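Local coordinates for protein POP2 (PDB 1UOC) that degrades poly(A) RNA from the 3' end in vitro and is probably a catalytic subunit of the CCR4-NOT mRNA deadenylase complex, at residues 29-34 / 148-153. Residues are numbered along the deposited sequence; the frame is centred on the assembly and turned at random.
Sequences AVIRQL and SGLMMD. With CA (calcium ion), chain C.
Ile31 meets Leu150 through its CG2 branch methyl, 4.2 Å from Leu150 CD1, and the rest of the contact shows how a helix and a loop can join with no direct hydrogen bond. Ile31 can be followed outward: CB leaves the helix toward the loop and then divides. The CG2 branch takes up Leu150, while chi1 (-70°) sets CG1 opposite the carbonyl carbon and an extended chi2 (170°) leaves Ile31 CD1 6.0 Å from Leu150 CD1; the side chain as a whole also packs on Trp100 and Phe102 of strand 99-103. Beside it, the aliphatic CG of Arg32 lies 3.7 Å from Ser148 O, a van der Waals approach. That carbonyl is satisfied by a water, which donates to it at 2.8 Å and to Arg32 O at 2.9 Å. A second water donates to Arg32 O and also binds the calcium ion, itself held by Gln33 O at 2.3 Å and by Ser36 OG. Ser148 OG accepts from Leu150 N at 3.2 Å and bonds to Leu145 O, fixing the turn that presents Leu150. Water and one apolar contact thus join helix 24-34 to the ST turn following helix 138-146 in this DEDD nuclease domain.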
loop_
_atom_site.group_PDB
_atom_site.type_symbol
_atom_site.label_atom_id
_atom_site.label_comp_id
_atom_site.label_asym_id
_atom_site.label_seq_id
_atom_site.Cartn_x
_atom_site.Cartn_y
_atom_site.Cartn_z
ATOM N N ALA A 29 -1.218 -0.847 -18.655
ATOM C CA ALA A 29 -0.743 -1.788 -19.669
ATOM C C ALA A 29 0.686 -2.183 -19.273
ATOM O O ALA A 29 1.068 -3.347 -19.385
ATOM C CB ALA A 29 -0.761 -1.140 -21.047
ATOM N N VAL A 30 1.463 -1.209 -18.797
ATOM C CA VAL A 30 2.838 -1.460 -18.353
ATOM C C VAL A 30 2.848 -2.323 -17.089
ATOM O O VAL A 30 3.651 -3.239 -16.963
ATOM C CB VAL A 30 3.583 -0.138 -18.042
ATOM C CG1 VAL A 30 4.948 -0.437 -17.415
ATOM C CG2 VAL A 30 3.747 0.684 -19.318
ATOM N N ILE A 31 1.956 -2.024 -16.146
ATOM C CA ILE A 31 1.872 -2.797 -14.906
ATOM C C ILE A 31 1.600 -4.260 -15.258
ATOM O O ILE A 31 2.228 -5.177 -14.743
ATOM C CB ILE A 31 0.717 -2.268 -14.010
ATOM C CG1 ILE A 31 1.089 -0.892 -13.454
ATOM C CG2 ILE A 31 0.418 -3.265 -12.872
ATOM C CD1 ILE A 31 -0.055 -0.175 -12.753
ATOM N N ARG A 32 0.652 -4.446 -16.157
ATOM C CA ARG A 32 0.239 -5.752 -16.622
ATOM C C ARG A 32 1.391 -6.606 -17.178
ATOM O O ARG A 32 1.436 -7.814 -16.946
ATOM C CB ARG A 32 -0.840 -5.559 -17.687
ATOM C CG ARG A 32 -1.872 -6.658 -17.785
ATOM C CD ARG A 32 -2.947 -6.265 -18.809
ATOM N NE ARG A 32 -3.683 -5.092 -18.364
ATOM C CZ ARG A 32 -3.936 -4.022 -19.109
ATOM N NH1 ARG A 32 -3.514 -3.954 -20.366
ATOM N NH2 ARG A 32 -4.608 -3.005 -18.584
ATOM N N GLN A 33 2.329 -6.005 -17.903
ATOM C CA GLN A 33 3.406 -6.827 -18.445
ATOM C C GLN A 33 4.609 -6.946 -17.524
ATOM O O GLN A 33 5.483 -7.761 -17.761
ATOM C CB GLN A 33 3.832 -6.351 -19.851
ATOM C CG GLN A 33 4.794 -5.196 -19.915
ATOM C CD GLN A 33 6.260 -5.614 -19.831
ATOM O OE1 GLN A 33 7.116 -4.797 -19.505
ATOM N NE2 GLN A 33 6.554 -6.874 -20.139
ATOM N N LEU A 34 4.645 -6.162 -16.454
ATOM C CA LEU A 34 5.773 -6.256 -15.531
ATOM C C LEU A 34 5.487 -7.244 -14.410
ATOM O O LEU A 34 6.394 -7.938 -13.945
ATOM C CB LEU A 34 6.090 -4.889 -14.893
ATOM C CG LEU A 34 6.620 -3.726 -15.733
ATOM C CD1 LEU A 34 6.645 -2.453 -14.886
ATOM C CD2 LEU A 34 8.008 -4.059 -16.251
ATOM N N SER A 148 -5.888 -6.644 -13.891
ATOM C CA SER A 148 -4.458 -6.435 -14.057
ATOM C C SER A 148 -3.609 -7.689 -13.868
ATOM O O SER A 148 -2.474 -7.759 -14.351
ATOM C CB SER A 148 -3.976 -5.359 -13.079
ATOM O OG SER A 148 -4.078 -5.822 -11.745
ATOM N N GLY A 149 -4.151 -8.672 -13.162
ATOM C CA GLY A 149 -3.394 -9.877 -12.903
ATOM C C GLY A 149 -2.784 -9.825 -11.511
ATOM O O GLY A 149 -2.133 -10.763 -11.084
ATOM N N LEU A 150 -2.999 -8.728 -10.793
ATOM C CA LEU A 150 -2.460 -8.589 -9.441
ATOM C C LEU A 150 -3.346 -9.236 -8.376
ATOM O O LEU A 150 -2.867 -9.576 -7.289
ATOM C CB LEU A 150 -2.261 -7.111 -9.084
ATOM C CG LEU A 150 -1.184 -6.305 -9.812
ATOM C CD1 LEU A 150 -1.115 -4.898 -9.274
ATOM C CD2 LEU A 150 0.132 -6.969 -9.609
ATOM N N MET A 151 -4.633 -9.389 -8.688
ATOM C CA MET A 151 -5.601 -9.967 -7.754
ATOM C C MET A 151 -5.887 -11.457 -7.957
ATOM O O MET A 151 -5.741 -11.984 -9.051
ATOM C CB MET A 151 -6.929 -9.212 -7.842
ATOM C CG MET A 151 -6.815 -7.693 -7.906
ATOM S SD MET A 151 -5.833 -7.001 -6.581
ATOM C CE MET A 151 -6.851 -7.307 -5.155
ATOM N N MET A 152 -6.300 -12.120 -6.879
ATOM C CA MET A 152 -6.657 -13.537 -6.909
ATOM C C MET A 152 -5.602 -14.441 -7.517
ATOM O O MET A 152 -5.927 -15.384 -8.233
ATOM C CB MET A 152 -7.963 -13.715 -7.678
ATOM C CG MET A 152 -9.147 -13.028 -7.035
ATOM S SD MET A 152 -10.606 -13.204 -8.051
ATOM C CE MET A 152 -11.143 -11.531 -8.171
ATOM N N ASP A 153 -4.341 -14.172 -7.211
ATOM C CA ASP A 153 -3.233 -14.945 -7.759
ATOM C C ASP A 153 -2.119 -15.033 -6.726
ATOM O O ASP A 153 -1.416 -14.056 -6.481
ATOM C CB ASP A 153 -2.726 -14.251 -9.025
ATOM C CG ASP A 153 -1.698 -15.062 -9.760
ATOM O OD1 ASP A 153 -0.988 -15.857 -9.111
ATOM O OD2 ASP A 153 -1.597 -14.895 -10.985
HETATM CA CA CA C . 5.294 -10.000 -18.088
HETATM O O HOH W 1 -1.025 -9.233 -16.238
HETATM O O HOH W 2 2.993 -9.840 -16.752
#